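Local coordinates for protein lactose Operon Repressor (Escherichia coli, PDB 1JYE) that represses transcription of the lactose operon by binding operator DNA, here in a dimeric, C-terminally truncated variant with raised thermostability and lowered operator affinity, at residues P212-E217 / E235-T240; I182-G187 / A241-N246; A81-R86 / Q298-R303; G121-Y126 / L146-S151. The protein carries 1 engineered substitution. All coordinates share one frame; numbering follows the deposited sequence.

Contact 1. Residues P212-E217 / E235-T240; sequences PIAERE and EGIVPT
The Arg216 guanidinium meets Glu235 at its edge, with the carboxylate carbon CD in its plane, and the two flat groups stand 77° apart. The contact lies at one end of a parallel sheet of periplasmic-binding-protein type, where edge strand 214-217 faces the loop leading from helix 222-234 into strand 241-244. In the salt bridge Arg216 NH2 donates to Glu235 OE1 at 2.8 Å, the acceptor 12° out of the guanidinium plane; OE1 itself is approached from above the carboxylate plane. Water 1 closes a second path, accepting from Arg216 NE and donating to the same OE1, while Arg216 NH1 turns to Gln228 of the helix. OE1 therefore takes two donors, which probably limits the rotation of both groups. Gly236, at positive phi, ends the helix in a Schellman motif and turns the chain toward an apolar patch. There Ile237 CG2 lies 3.7 Å from Ile213 CD1 and 3.9 Å from Ala214 CB, the two isoleucines passing one another head to tail. Ile213 stands roughly perpendicular to Pro239: with CG1 tucked over its own backbone (chi1 63°), CD1 presses on Pro239 CA at a tight 3.5 Å.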
loop_
_atom_site.group_PDB
_atom_site.type_symbol
_atom_site.label_atom_id
_atom_site.label_comp_id
_atom_site.label_asym_id
_atom_site.label_seq_id
_atom_site.Cartn_x
_atom_site.Cartn_y
_atom_site.Cartn_z
ATOM N N PRO A 212 -14.862 27.455 5.541
ATOM C CA PRO A 212 -13.423 27.187 5.648
ATOM C C PRO A 212 -12.587 28.370 5.167
ATOM O O PRO A 212 -12.995 29.083 4.249
ATOM C CB PRO A 212 -13.240 25.943 4.778
ATOM C CG PRO A 212 -14.308 26.094 3.738
ATOM C CD PRO A 212 -15.498 26.560 4.561
ATOM N N ILE A 213 -11.423 28.582 5.778
ATOM C CA ILE A 213 -10.580 29.702 5.370
ATOM C C ILE A 213 -9.771 29.390 4.123
ATOM O O ILE A 213 -9.118 30.268 3.558
ATOM C CB ILE A 213 -9.626 30.159 6.499
ATOM C CG1 ILE A 213 -8.647 29.043 6.866
ATOM C CG2 ILE A 213 -10.433 30.569 7.717
ATOM C CD1 ILE A 213 -7.578 29.495 7.846
ATOM N N ALA A 214 -9.814 28.132 3.694
ATOM C CA ALA A 214 -9.111 27.715 2.494
ATOM C C ALA A 214 -9.433 26.272 2.160
ATOM O O ALA A 214 -9.713 25.468 3.047
ATOM C CB ALA A 214 -7.601 27.873 2.680
ATOM N N GLU A 215 -9.431 25.962 0.870
ATOM C CA GLU A 215 -9.660 24.601 0.417
ATOM C C GLU A 215 -8.773 24.372 -0.791
ATOM O O GLU A 215 -8.698 25.205 -1.700
ATOM C CB GLU A 215 -11.140 24.331 0.087
ATOM C CG GLU A 215 -11.759 25.133 -1.049
ATOM C CD GLU A 215 -13.176 24.665 -1.360
ATOM O OE1 GLU A 215 -14.091 25.514 -1.422
ATOM O OE2 GLU A 215 -13.381 23.442 -1.543
ATOM N N ARG A 216 -8.071 23.246 -0.770
ATOM C CA ARG A 216 -7.162 22.888 -1.843
ATOM C C ARG A 216 -7.426 21.463 -2.293
ATOM O O ARG A 216 -8.280 20.771 -1.730
ATOM C CB ARG A 216 -5.713 23.052 -1.372
ATOM C CG ARG A 216 -5.253 24.509 -1.355
ATOM C CD ARG A 216 -3.968 24.689 -0.560
ATOM N NE ARG A 216 -3.402 26.025 -0.737
ATOM C CZ ARG A 216 -2.668 26.394 -1.782
ATOM N NH1 ARG A 216 -2.402 25.527 -2.751
ATOM N NH2 ARG A 216 -2.193 27.632 -1.858
ATOM N N GLU A 217 -6.686 21.031 -3.309
ATOM C CA GLU A 217 -6.860 19.703 -3.881
ATOM C C GLU A 217 -5.522 19.000 -4.079
ATOM O O GLU A 217 -4.582 19.583 -4.621
ATOM C CB GLU A 217 -7.573 19.836 -5.229
ATOM C CG GLU A 217 -7.861 18.532 -5.945
ATOM C CD GLU A 217 -8.413 18.757 -7.341
ATOM O OE1 GLU A 217 -8.836 19.900 -7.643
ATOM O OE2 GLU A 217 -8.436 17.798 -8.135
ATOM N N GLU A 235 1.341 31.219 2.028
ATOM C CA GLU A 235 0.426 32.287 1.618
ATOM C C GLU A 235 -0.007 33.128 2.810
ATOM O O GLU A 235 -0.626 34.180 2.645
ATOM C CB GLU A 235 -0.838 31.710 0.972
ATOM C CG GLU A 235 -0.713 31.302 -0.477
ATOM C CD GLU A 235 -2.069 31.029 -1.100
ATOM O OE1 GLU A 235 -2.781 30.121 -0.618
ATOM O OE2 GLU A 235 -2.428 31.728 -2.069
ATOM N N GLY A 236 0.299 32.656 4.012
ATOM C CA GLY A 236 -0.093 33.385 5.202
ATOM C C GLY A 236 -1.415 32.883 5.751
ATOM O O GLY A 236 -1.979 33.472 6.673
ATOM N N ILE A 237 -1.920 31.793 5.179
ATOM C CA ILE A 237 -3.174 31.210 5.636
ATOM C C ILE A 237 -2.837 30.124 6.648
ATOM O O ILE A 237 -2.319 29.066 6.288
ATOM C CB ILE A 237 -3.966 30.603 4.462
ATOM C CG1 ILE A 237 -4.305 31.703 3.453
ATOM C CG2 ILE A 237 -5.237 29.936 4.977
ATOM C CD1 ILE A 237 -5.071 31.222 2.233
ATOM N N VAL A 238 -3.127 30.397 7.916
ATOM C CA VAL A 238 -2.825 29.454 8.985
ATOM C C VAL A 238 -4.073 29.058 9.760
ATOM O O VAL A 238 -4.514 29.765 10.669
ATOM C CB VAL A 238 -1.794 30.051 9.977
ATOM C CG1 VAL A 238 -1.346 28.992 10.973
ATOM C CG2 VAL A 238 -0.604 30.606 9.214
ATOM N N PRO A 239 -4.667 27.912 9.406
ATOM C CA PRO A 239 -5.869 27.457 10.101
ATOM C C PRO A 239 -5.464 26.840 11.433
ATOM O O PRO A 239 -4.278 26.635 11.685
ATOM C CB PRO A 239 -6.434 26.417 9.142
ATOM C CG PRO A 239 -5.176 25.763 8.628
ATOM C CD PRO A 239 -4.279 26.965 8.343
ATOM N N THR A 240 -6.439 26.563 12.292
ATOM C CA THR A 240 -6.135 25.918 13.559
ATOM C C THR A 240 -6.378 24.422 13.374
ATOM O O THR A 240 -5.953 23.609 14.187
ATOM C CB THR A 240 -7.008 26.453 14.721
ATOM O OG1 THR A 240 -8.397 26.294 14.408
ATOM C CG2 THR A 240 -6.702 27.925 14.979
HETATM O O HOH W 1 -4.634 28.250 0.343
#

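Contact 2. Residues I182-G187 / A241-N246; sequences IALLAG and AMLVAN
Ala183 is bonded on both sides, its N to Ala241 O and its O to Leu243 N, linking two adjacent strands of a parallel sheet, 182-186 and 241-244, inside a domain of the periplasmic-binding-protein type. The strand axes run 4.7 Å apart at 22°, and the register pairs Ile182 with Ala241 through Leu185 with Val244. Four hydrogen bonds form the ladder. The Ala183 N to Ala241 O bond measures 3.0 Å, and Leu185 N reaches Leu243 O at 2.9 Å. Ala245 N to Leu185 O is more bent, 142° at the hydrogen. Weaker, longer CA-H...O contacts add to the ladder, among them Met242 CA to Ala183 O at 3.3 Å.

Apolar contacts occupy both faces. On one, Leu184 and Leu243 run alongside each other, with Leu184 CD2 3.6 Å from Leu243 CD1; helices 192-207 and 163-177 cover this side. On the other, Leu185 CG stands opposite its own backbone N (chi1 175°), and CD2 comes within 3.8 Å of Val244 CG1. Helix 222-234 packs here through Met232 on Ala183 and Met242.

Beyond the ladder, Ala245 O accepts from Arg197 and Asn246 caps the next helix, consistent with strand ends facing the family's inducer cleft. Ala245 CB sits 3.2 Å from Gly187 N.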
loop_
_atom_site.group_PDB
_atom_site.type_symbol
_atom_site.label_atom_id
_atom_site.label_comp_id
_atom_site.label_asym_id
_atom_site.label_seq_id
_atom_site.Cartn_x
_atom_site.Cartn_y
_atom_site.Cartn_z
ATOM N N ILE A 182 -10.876 26.587 9.843
ATOM C CA ILE A 182 -10.585 25.287 9.258
ATOM C C ILE A 182 -10.266 25.302 7.769
ATOM O O ILE A 182 -10.879 26.034 6.995
ATOM C CB ILE A 182 -11.778 24.343 9.513
ATOM C CG1 ILE A 182 -12.027 24.251 11.023
ATOM C CG2 ILE A 182 -11.512 22.961 8.913
ATOM C CD1 ILE A 182 -13.294 23.523 11.410
ATOM N N ALA A 183 -9.289 24.488 7.372
ATOM C CA ALA A 183 -8.908 24.391 5.973
ATOM C C ALA A 183 -9.205 22.975 5.497
ATOM O O ALA A 183 -9.177 22.030 6.288
ATOM C CB ALA A 183 -7.423 24.707 5.796
ATOM N N LEU A 184 -9.499 22.841 4.208
ATOM C CA LEU A 184 -9.810 21.547 3.618
ATOM C C LEU A 184 -8.780 21.153 2.572
ATOM O O LEU A 184 -8.353 21.981 1.770
ATOM C CB LEU A 184 -11.182 21.583 2.938
ATOM C CG LEU A 184 -12.377 22.100 3.744
ATOM C CD1 LEU A 184 -13.627 22.073 2.859
ATOM C CD2 LEU A 184 -12.575 21.252 4.986
ATOM N N LEU A 185 -8.372 19.888 2.587
ATOM C CA LEU A 185 -7.435 19.384 1.589
ATOM C C LEU A 185 -8.130 18.179 0.980
ATOM O O LEU A 185 -8.128 17.085 1.549
ATOM C CB LEU A 185 -6.101 18.970 2.222
ATOM C CG LEU A 185 -5.110 18.309 1.253
ATOM C CD1 LEU A 185 -4.945 19.159 -0.004
ATOM C CD2 LEU A 185 -3.771 18.125 1.952
ATOM N N ALA A 186 -8.740 18.400 -0.180
ATOM C CA ALA A 186 -9.492 17.367 -0.876
ATOM C C ALA A 186 -8.637 16.435 -1.714
ATOM O O ALA A 186 -7.489 16.740 -2.035
ATOM C CB ALA A 186 -10.552 18.023 -1.766
ATOM N N GLY A 187 -9.216 15.287 -2.052
ATOM C CA GLY A 187 -8.534 14.332 -2.903
ATOM C C GLY A 187 -8.732 14.828 -4.326
ATOM O O GLY A 187 -9.389 15.850 -4.526
ATOM N N ALA A 241 -7.053 24.064 12.285
ATOM C CA ALA A 241 -7.335 22.660 12.001
ATOM C C ALA A 241 -7.502 22.402 10.509
ATOM O O ALA A 241 -7.906 23.285 9.749
ATOM C CB ALA A 241 -8.591 22.213 12.750
ATOM N N MET A 242 -7.188 21.177 10.100
ATOM C CA MET A 242 -7.302 20.778 8.705
ATOM C C MET A 242 -8.020 19.443 8.569
ATOM O O MET A 242 -7.764 18.513 9.333
ATOM C CB MET A 242 -5.912 20.629 8.069
ATOM C CG MET A 242 -5.092 21.902 7.957
ATOM S SD MET A 242 -3.476 21.550 7.213
ATOM C CE MET A 242 -3.914 21.339 5.500
ATOM N N LEU A 243 -8.935 19.362 7.607
ATOM C CA LEU A 243 -9.629 18.116 7.304
ATOM C C LEU A 243 -8.926 17.664 6.025
ATOM O O LEU A 243 -8.935 18.380 5.024
ATOM C CB LEU A 243 -11.119 18.372 7.040
ATOM C CG LEU A 243 -11.946 18.589 8.307
ATOM C CD1 LEU A 243 -13.274 19.258 7.957
ATOM C CD2 LEU A 243 -12.171 17.253 9.002
ATOM N N VAL A 244 -8.293 16.492 6.064
ATOM C CA VAL A 244 -7.557 15.984 4.906
ATOM C C VAL A 244 -8.218 14.723 4.343
ATOM O O VAL A 244 -8.663 13.857 5.096
ATOM C CB VAL A 244 -6.086 15.710 5.297
ATOM C CG1 VAL A 244 -5.281 15.317 4.071
ATOM C CG2 VAL A 244 -5.495 16.960 5.944
ATOM N N ALA A 245 -8.263 14.630 3.013
ATOM C CA ALA A 245 -8.944 13.544 2.314
ATOM C C ALA A 245 -8.472 12.110 2.540
ATOM O O ALA A 245 -9.226 11.174 2.288
ATOM C CB ALA A 245 -9.003 13.853 0.816
ATOM N N ASN A 246 -7.229 11.926 2.964
ATOM C CA ASN A 246 -6.773 10.577 3.284
ATOM C C ASN A 246 -5.564 10.655 4.192
ATOM O O ASN A 246 -4.992 11.727 4.382
ATOM C CB ASN A 246 -6.543 9.719 2.014
ATOM C CG ASN A 246 -5.221 9.989 1.315
ATOM O OD1 ASN A 246 -4.576 11.008 1.528
ATOM N ND2 ASN A 246 -4.827 9.060 0.439
#

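Contact 3. Residues A81-R86 / Q298-R303; sequences AAILSR and QTSVDR. Engineered in segment 81-86: Leu84 (natural residue Lys).
Arg86 and Asp302 lie roughly perpendicular, as do their guanidinium and carboxylate planes, and make the polar bond of this helix-helix contact. Arg86 NE donates to Asp302 OD1 at 2.6 Å with 158° at the hydrogen, the acceptor close to the guanidinium plane and accepting on its syn lone pair. A weak second bond from Arg86 NH2 reaches the same OD1, so one oxygen takes both N-H groups, while NH1 binds Gln89 further along its own helix. The bend at chi2 (54°) swings the arginine chain across helix 298-303, bringing Arg86 CG within 3.7 Å of Val301 CB. Gln298 passes this chain at a slant, its CG 3.9 Å from Arg86 CD, with the amide inclined to the guanidinium.

The apolar part centres on Val301. Ile83 CG2 meets Val301 CG2 at 3.7 Å, and the same valine methyl approaches Ile83 O at 3.4 Å. Ile83 CG1 packs against Ser300 OG at 3.5 Å, a hydroxyl hydrogen-bonded to Gly297 O in its own helix. Ala82 CB abuts Gln298 N, where the backbones come nearest.

The short helix axes approach to 8.0 Å at a crossing angle of -48°. Engineered Leu84 points away from helix 298-303 and packs on Leu71 of the second subunit. Helices 74-89 and 293-308 thus lie together, beside the dimer partner, on the parallel sheet of the other subdomain of this periplasmic-binding-protein-like core, Ile83 and Ser300 both touching Ile123 of strand 122-125, with Ser300 also on Leu146 of strand 145-147.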
loop_
_atom_site.group_PDB
_atom_site.type_symbol
_atom_site.label_atom_id
_atom_site.label_comp_id
_atom_site.label_asym_id
_atom_site.label_seq_id
_atom_site.Cartn_x
_atom_site.Cartn_y
_atom_site.Cartn_z
ATOM N N ALA A 81 -7.053 -6.985 -2.003
ATOM C CA ALA A 81 -6.452 -8.040 -1.190
ATOM C C ALA A 81 -7.571 -8.823 -0.506
ATOM O O ALA A 81 -7.563 -10.052 -0.476
ATOM C CB ALA A 81 -5.521 -7.436 -0.144
ATOM N N ALA A 82 -8.541 -8.097 0.042
ATOM C CA ALA A 82 -9.668 -8.719 0.726
ATOM C C ALA A 82 -10.523 -9.509 -0.260
ATOM O O ALA A 82 -11.051 -10.568 0.073
ATOM C CB ALA A 82 -10.509 -7.655 1.416
ATOM N N ILE A 83 -10.670 -8.983 -1.471
ATOM C CA ILE A 83 -11.441 -9.669 -2.500
ATOM C C ILE A 83 -10.778 -11.008 -2.820
ATOM O O ILE A 83 -11.437 -12.050 -2.858
ATOM C CB ILE A 83 -11.517 -8.830 -3.796
ATOM C CG1 ILE A 83 -12.428 -7.617 -3.575
ATOM C CG2 ILE A 83 -12.028 -9.690 -4.953
ATOM C CD1 ILE A 83 -12.484 -6.673 -4.759
ATOM N N LEU A 84 -9.466 -10.978 -3.037
ATOM C CA LEU A 84 -8.730 -12.194 -3.363
ATOM C C LEU A 84 -8.775 -13.207 -2.227
ATOM O O LEU A 84 -8.871 -14.411 -2.463
ATOM C CB LEU A 84 -7.275 -11.859 -3.703
ATOM C CG LEU A 84 -7.069 -10.963 -4.926
ATOM C CD1 LEU A 84 -5.587 -10.643 -5.079
ATOM C CD2 LEU A 84 -7.607 -11.650 -6.172
ATOM N N SER A 85 -8.704 -12.722 -0.993
ATOM C CA SER A 85 -8.748 -13.612 0.159
ATOM C C SER A 85 -10.094 -14.329 0.251
ATOM O O SER A 85 -10.149 -15.551 0.409
ATOM C CB SER A 85 -8.496 -12.830 1.450
ATOM O OG SER A 85 -8.583 -13.683 2.580
ATOM N N ARG A 86 -11.180 -13.567 0.145
ATOM C CA ARG A 86 -12.517 -14.143 0.235
ATOM C C ARG A 86 -12.825 -15.051 -0.951
ATOM O O ARG A 86 -13.482 -16.084 -0.798
ATOM C CB ARG A 86 -13.566 -13.032 0.338
ATOM C CG ARG A 86 -14.981 -13.531 0.604
ATOM C CD ARG A 86 -15.035 -14.433 1.835
ATOM N NE ARG A 86 -16.406 -14.782 2.196
ATOM C CZ ARG A 86 -16.736 -15.797 2.990
ATOM N NH1 ARG A 86 -15.792 -16.571 3.509
ATOM N NH2 ARG A 86 -18.012 -16.037 3.265
ATOM N N GLN A 298 -14.222 -8.212 1.324
ATOM C CA GLN A 298 -14.822 -9.486 1.700
ATOM C C GLN A 298 -16.304 -9.504 1.331
ATOM O O GLN A 298 -16.791 -10.429 0.677
ATOM C CB GLN A 298 -14.672 -9.701 3.207
ATOM C CG GLN A 298 -15.221 -11.016 3.725
ATOM C CD GLN A 298 -15.231 -11.064 5.241
ATOM O OE1 GLN A 298 -16.102 -10.480 5.888
ATOM N NE2 GLN A 298 -14.246 -11.742 5.819
ATOM N N THR A 299 -17.017 -8.467 1.749
ATOM C CA THR A 299 -18.445 -8.378 1.482
ATOM C C THR A 299 -18.768 -8.339 -0.010
ATOM O O THR A 299 -19.765 -8.919 -0.444
ATOM C CB THR A 299 -19.056 -7.141 2.179
ATOM O OG1 THR A 299 -18.730 -7.176 3.578
ATOM C CG2 THR A 299 -20.576 -7.137 2.034
ATOM N N SER A 300 -17.922 -7.683 -0.802
ATOM C CA SER A 300 -18.172 -7.591 -2.241
ATOM C C SER A 300 -18.186 -8.962 -2.912
ATOM O O SER A 300 -18.952 -9.196 -3.847
ATOM C CB SER A 300 -17.132 -6.687 -2.924
ATOM O OG SER A 300 -15.848 -7.292 -2.979
ATOM N N VAL A 301 -17.343 -9.873 -2.437
ATOM C CA VAL A 301 -17.298 -11.207 -3.020
ATOM C C VAL A 301 -18.563 -11.973 -2.657
ATOM O O VAL A 301 -19.202 -12.575 -3.524
ATOM C CB VAL A 301 -16.058 -11.993 -2.538
ATOM C CG1 VAL A 301 -16.095 -13.420 -3.083
ATOM C CG2 VAL A 301 -14.793 -11.292 -3.011
ATOM N N ASP A 302 -18.933 -11.940 -1.381
ATOM C CA ASP A 302 -20.143 -12.628 -0.939
ATOM C C ASP A 302 -21.341 -12.096 -1.720
ATOM O O ASP A 302 -22.179 -12.863 -2.189
ATOM C CB ASP A 302 -20.388 -12.408 0.559
ATOM C CG ASP A 302 -19.231 -12.873 1.423
ATOM O OD1 ASP A 302 -18.572 -13.865 1.056
ATOM O OD2 ASP A 302 -18.991 -12.252 2.480
ATOM N N ARG A 303 -21.409 -10.776 -1.857
ATOM C CA ARG A 303 -22.510 -10.124 -2.564
ATOM C C ARG A 303 -22.565 -10.503 -4.043
ATOM O O ARG A 303 -23.634 -10.809 -4.573
ATOM C CB ARG A 303 -22.385 -8.600 -2.428
ATOM C CG ARG A 303 -23.583 -7.800 -2.957
ATOM C CD ARG A 303 -24.855 -8.115 -2.173
ATOM N NE ARG A 303 -24.593 -8.170 -0.736
ATOM C CZ ARG A 303 -24.306 -7.118 0.025
ATOM N NH1 ARG A 303 -24.069 -7.290 1.320
ATOM N NH2 ARG A 303 -24.276 -5.895 -0.492
#

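Contact 4. Residues G121-Y126 / L146-S151; sequences GLIINY and LFLDVS
Ile124 O is gripped by Leu148 N at 2.9 Å and by water 2, with a weak third bond from Tyr126 N of its own segment. The water also donates to Tyr126 O and accepts from Asp149 N, linking the two segments beyond the Leu148 N bond. Before that point strands 122-125 and 145-147 pair in parallel, joined through helix 130-139 as a beta-alpha-beta unit. Leu146 N donates to Leu122 O, and Ile124 N to Leu146 O at 2.7 Å and 169°, nearly straight at the hydrogen.

Side chains divide between the sheet faces. On one, Ile124 and Phe147 extend in parallel. Ile124 CG1 stands over one face of the ring, 4.0 Å from its centroid and 17° off the normal, a CH-pi contact offset toward the rim; CB meets Phe147 CD2 at 3.6 Å. A chi1 of -50° sets CG1 beside the isoleucine's backbone N, where it can overlie the ring. On the opposite face Ile123 CG2 touches Leu148 CD1 at 3.5 Å, the two side chains crossing at a slant, and Ile123 also packs on Leu304 of helix 293-308.

Further along, Asn125 ND2 binds Thr68 OG1, while water 3 donates to Asp149 OD2 and, weakly, to Asn125 O. Asp149 OD1 binds Ser193 OG, consistent with a place beside the inducer cleft between the subdomains. Tyr126 O and Asp149 O are both acceptors, 3.3 Å apart, and cannot bond each other directly. The chemistry thus changes from direct amide pairing to water bridges, water 2 standing in between Tyr126 O and Asp149 N.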
loop_
_atom_site.group_PDB
_atom_site.type_symbol
_atom_site.label_atom_id
_atom_site.label_comp_id
_atom_site.label_asym_id
_atom_site.label_seq_id
_atom_site.Cartn_x
_atom_site.Cartn_y
_atom_site.Cartn_z
ATOM N N GLY A 121 -18.967 -12.935 -13.112
ATOM C CA GLY A 121 -19.320 -11.859 -12.204
ATOM C C GLY A 121 -18.239 -10.802 -12.248
ATOM O O GLY A 121 -17.065 -11.120 -12.431
ATOM N N LEU A 122 -18.630 -9.542 -12.083
ATOM C CA LEU A 122 -17.677 -8.443 -12.124
ATOM C C LEU A 122 -17.748 -7.511 -10.923
ATOM O O LEU A 122 -18.829 -7.123 -10.489
ATOM C CB LEU A 122 -17.903 -7.606 -13.385
ATOM C CG LEU A 122 -17.666 -8.279 -14.735
ATOM C CD1 LEU A 122 -18.318 -7.457 -15.839
ATOM C CD2 LEU A 122 -16.173 -8.419 -14.974
ATOM N N ILE A 123 -16.584 -7.165 -10.383
ATOM C CA ILE A 123 -16.516 -6.206 -9.288
ATOM C C ILE A 123 -15.786 -5.001 -9.878
ATOM O O ILE A 123 -14.653 -5.118 -10.352
ATOM C CB ILE A 123 -15.734 -6.759 -8.075
ATOM C CG1 ILE A 123 -16.486 -7.955 -7.484
ATOM C CG2 ILE A 123 -15.578 -5.669 -7.024
ATOM C CD1 ILE A 123 -15.795 -8.611 -6.297
ATOM N N ILE A 124 -16.454 -3.852 -9.885
ATOM C CA ILE A 124 -15.877 -2.631 -10.437
ATOM C C ILE A 124 -15.362 -1.746 -9.303
ATOM O O ILE A 124 -16.131 -1.036 -8.645
ATOM C CB ILE A 124 -16.929 -1.847 -11.260
ATOM C CG1 ILE A 124 -17.628 -2.782 -12.257
ATOM C CG2 ILE A 124 -16.257 -0.701 -12.006
ATOM C CD1 ILE A 124 -16.707 -3.402 -13.292
ATOM N N ASN A 125 -14.053 -1.805 -9.081
ATOM C CA ASN A 125 -13.394 -1.038 -8.028
ATOM C C ASN A 125 -12.683 0.152 -8.674
ATOM O O ASN A 125 -11.467 0.305 -8.565
ATOM C CB ASN A 125 -12.393 -1.949 -7.309
ATOM C CG ASN A 125 -11.772 -1.295 -6.098
ATOM O OD1 ASN A 125 -12.469 -0.693 -5.282
ATOM N ND2 ASN A 125 -10.453 -1.424 -5.963
ATOM N N TYR A 126 -13.468 1.001 -9.333
ATOM C CA TYR A 126 -12.952 2.160 -10.052
ATOM C C TYR A 126 -13.959 3.308 -9.894
ATOM O O TYR A 126 -15.161 3.095 -10.012
ATOM C CB TYR A 126 -12.800 1.779 -11.525
ATOM C CG TYR A 126 -12.154 2.830 -12.390
ATOM C CD1 TYR A 126 -10.772 3.008 -12.391
ATOM C CD2 TYR A 126 -12.926 3.654 -13.206
ATOM C CE1 TYR A 126 -10.174 3.984 -13.185
ATOM C CE2 TYR A 126 -12.341 4.632 -14.003
ATOM C CZ TYR A 126 -10.966 4.792 -13.988
ATOM O OH TYR A 126 -10.388 5.761 -14.775
ATOM N N LEU A 146 -20.946 -5.461 -9.666
ATOM C CA LEU A 146 -21.038 -4.783 -8.380
ATOM C C LEU A 146 -20.006 -3.658 -8.335
ATOM O O LEU A 146 -18.821 -3.890 -8.566
ATOM C CB LEU A 146 -20.779 -5.794 -7.261
ATOM C CG LEU A 146 -20.897 -5.331 -5.811
ATOM C CD1 LEU A 146 -22.346 -4.939 -5.501
ATOM C CD2 LEU A 146 -20.453 -6.461 -4.900
ATOM N N PHE A 147 -20.460 -2.442 -8.039
ATOM C CA PHE A 147 -19.578 -1.275 -7.994
ATOM C C PHE A 147 -19.181 -0.888 -6.573
ATOM O O PHE A 147 -20.025 -0.842 -5.677
ATOM C CB PHE A 147 -20.259 -0.080 -8.675
ATOM C CG PHE A 147 -20.543 -0.290 -10.139
ATOM C CD1 PHE A 147 -21.560 -1.149 -10.552
ATOM C CD2 PHE A 147 -19.792 0.370 -11.104
ATOM C CE1 PHE A 147 -21.827 -1.342 -11.912
ATOM C CE2 PHE A 147 -20.047 0.184 -12.467
ATOM C CZ PHE A 147 -21.070 -0.675 -12.871
ATOM N N LEU A 148 -17.899 -0.589 -6.377
ATOM C CA LEU A 148 -17.397 -0.222 -5.056
ATOM C C LEU A 148 -16.924 1.228 -4.922
ATOM O O LEU A 148 -16.520 1.651 -3.837
ATOM C CB LEU A 148 -16.251 -1.162 -4.663
ATOM C CG LEU A 148 -16.530 -2.664 -4.769
ATOM C CD1 LEU A 148 -15.313 -3.452 -4.269
ATOM C CD2 LEU A 148 -17.772 -3.017 -3.954
ATOM N N ASP A 149 -16.969 1.994 -6.009
ATOM C CA ASP A 149 -16.521 3.387 -5.958
ATOM C C ASP A 149 -17.453 4.263 -6.783
ATOM O O ASP A 149 -17.101 4.727 -7.871
ATOM C CB ASP A 149 -15.093 3.508 -6.495
ATOM C CG ASP A 149 -14.413 4.801 -6.071
ATOM O OD1 ASP A 149 -15.103 5.710 -5.556
ATOM O OD2 ASP A 149 -13.183 4.906 -6.258
ATOM N N VAL A 150 -18.645 4.479 -6.245
ATOM C CA VAL A 150 -19.673 5.277 -6.903
ATOM C C VAL A 150 -20.480 6.005 -5.835
ATOM O O VAL A 150 -20.215 5.867 -4.639
ATOM C CB VAL A 150 -20.653 4.372 -7.687
ATOM C CG1 VAL A 150 -19.952 3.731 -8.863
ATOM C CG2 VAL A 150 -21.216 3.285 -6.759
ATOM N N SER A 151 -21.455 6.790 -6.277
ATOM C CA SER A 151 -22.340 7.483 -5.353
ATOM C C SER A 151 -23.390 6.446 -4.986
ATOM O O SER A 151 -23.695 5.568 -5.788
ATOM C CB SER A 151 -23.026 8.660 -6.046
ATOM O OG SER A 151 -24.136 9.101 -5.285
HETATM O O HOH W 2 -17.163 1.607 -8.956
HETATM O O HOH W 3 -11.250 2.997 -6.807
#

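The four contacts fall into two groups on opposite sides of the chain's centre. Contacts 1 and 2 share one parallel sheet, their centres about 9 Å apart, joined by probable backbone hydrogen bonds from Arg216 N to Leu184 O and Ala186 N to Arg216 O, each 2.9 Å. Contacts 3 and 4, centres about 12 Å apart, meet by packing, with Ser300 O 3.3 Å from Leu146 CD2. Contacts 2 and 4 approach from the two subdomains across the probable inducer cleft, nearest atoms about 11 Å apart; there Asn246 of contact 2 hydrogen-bonds a glycerol, probably from the crystallisation liquor. Contact 3 spans the longest sequence separation, enclosing the other three, and segment 81-86 also reaches the second subunit.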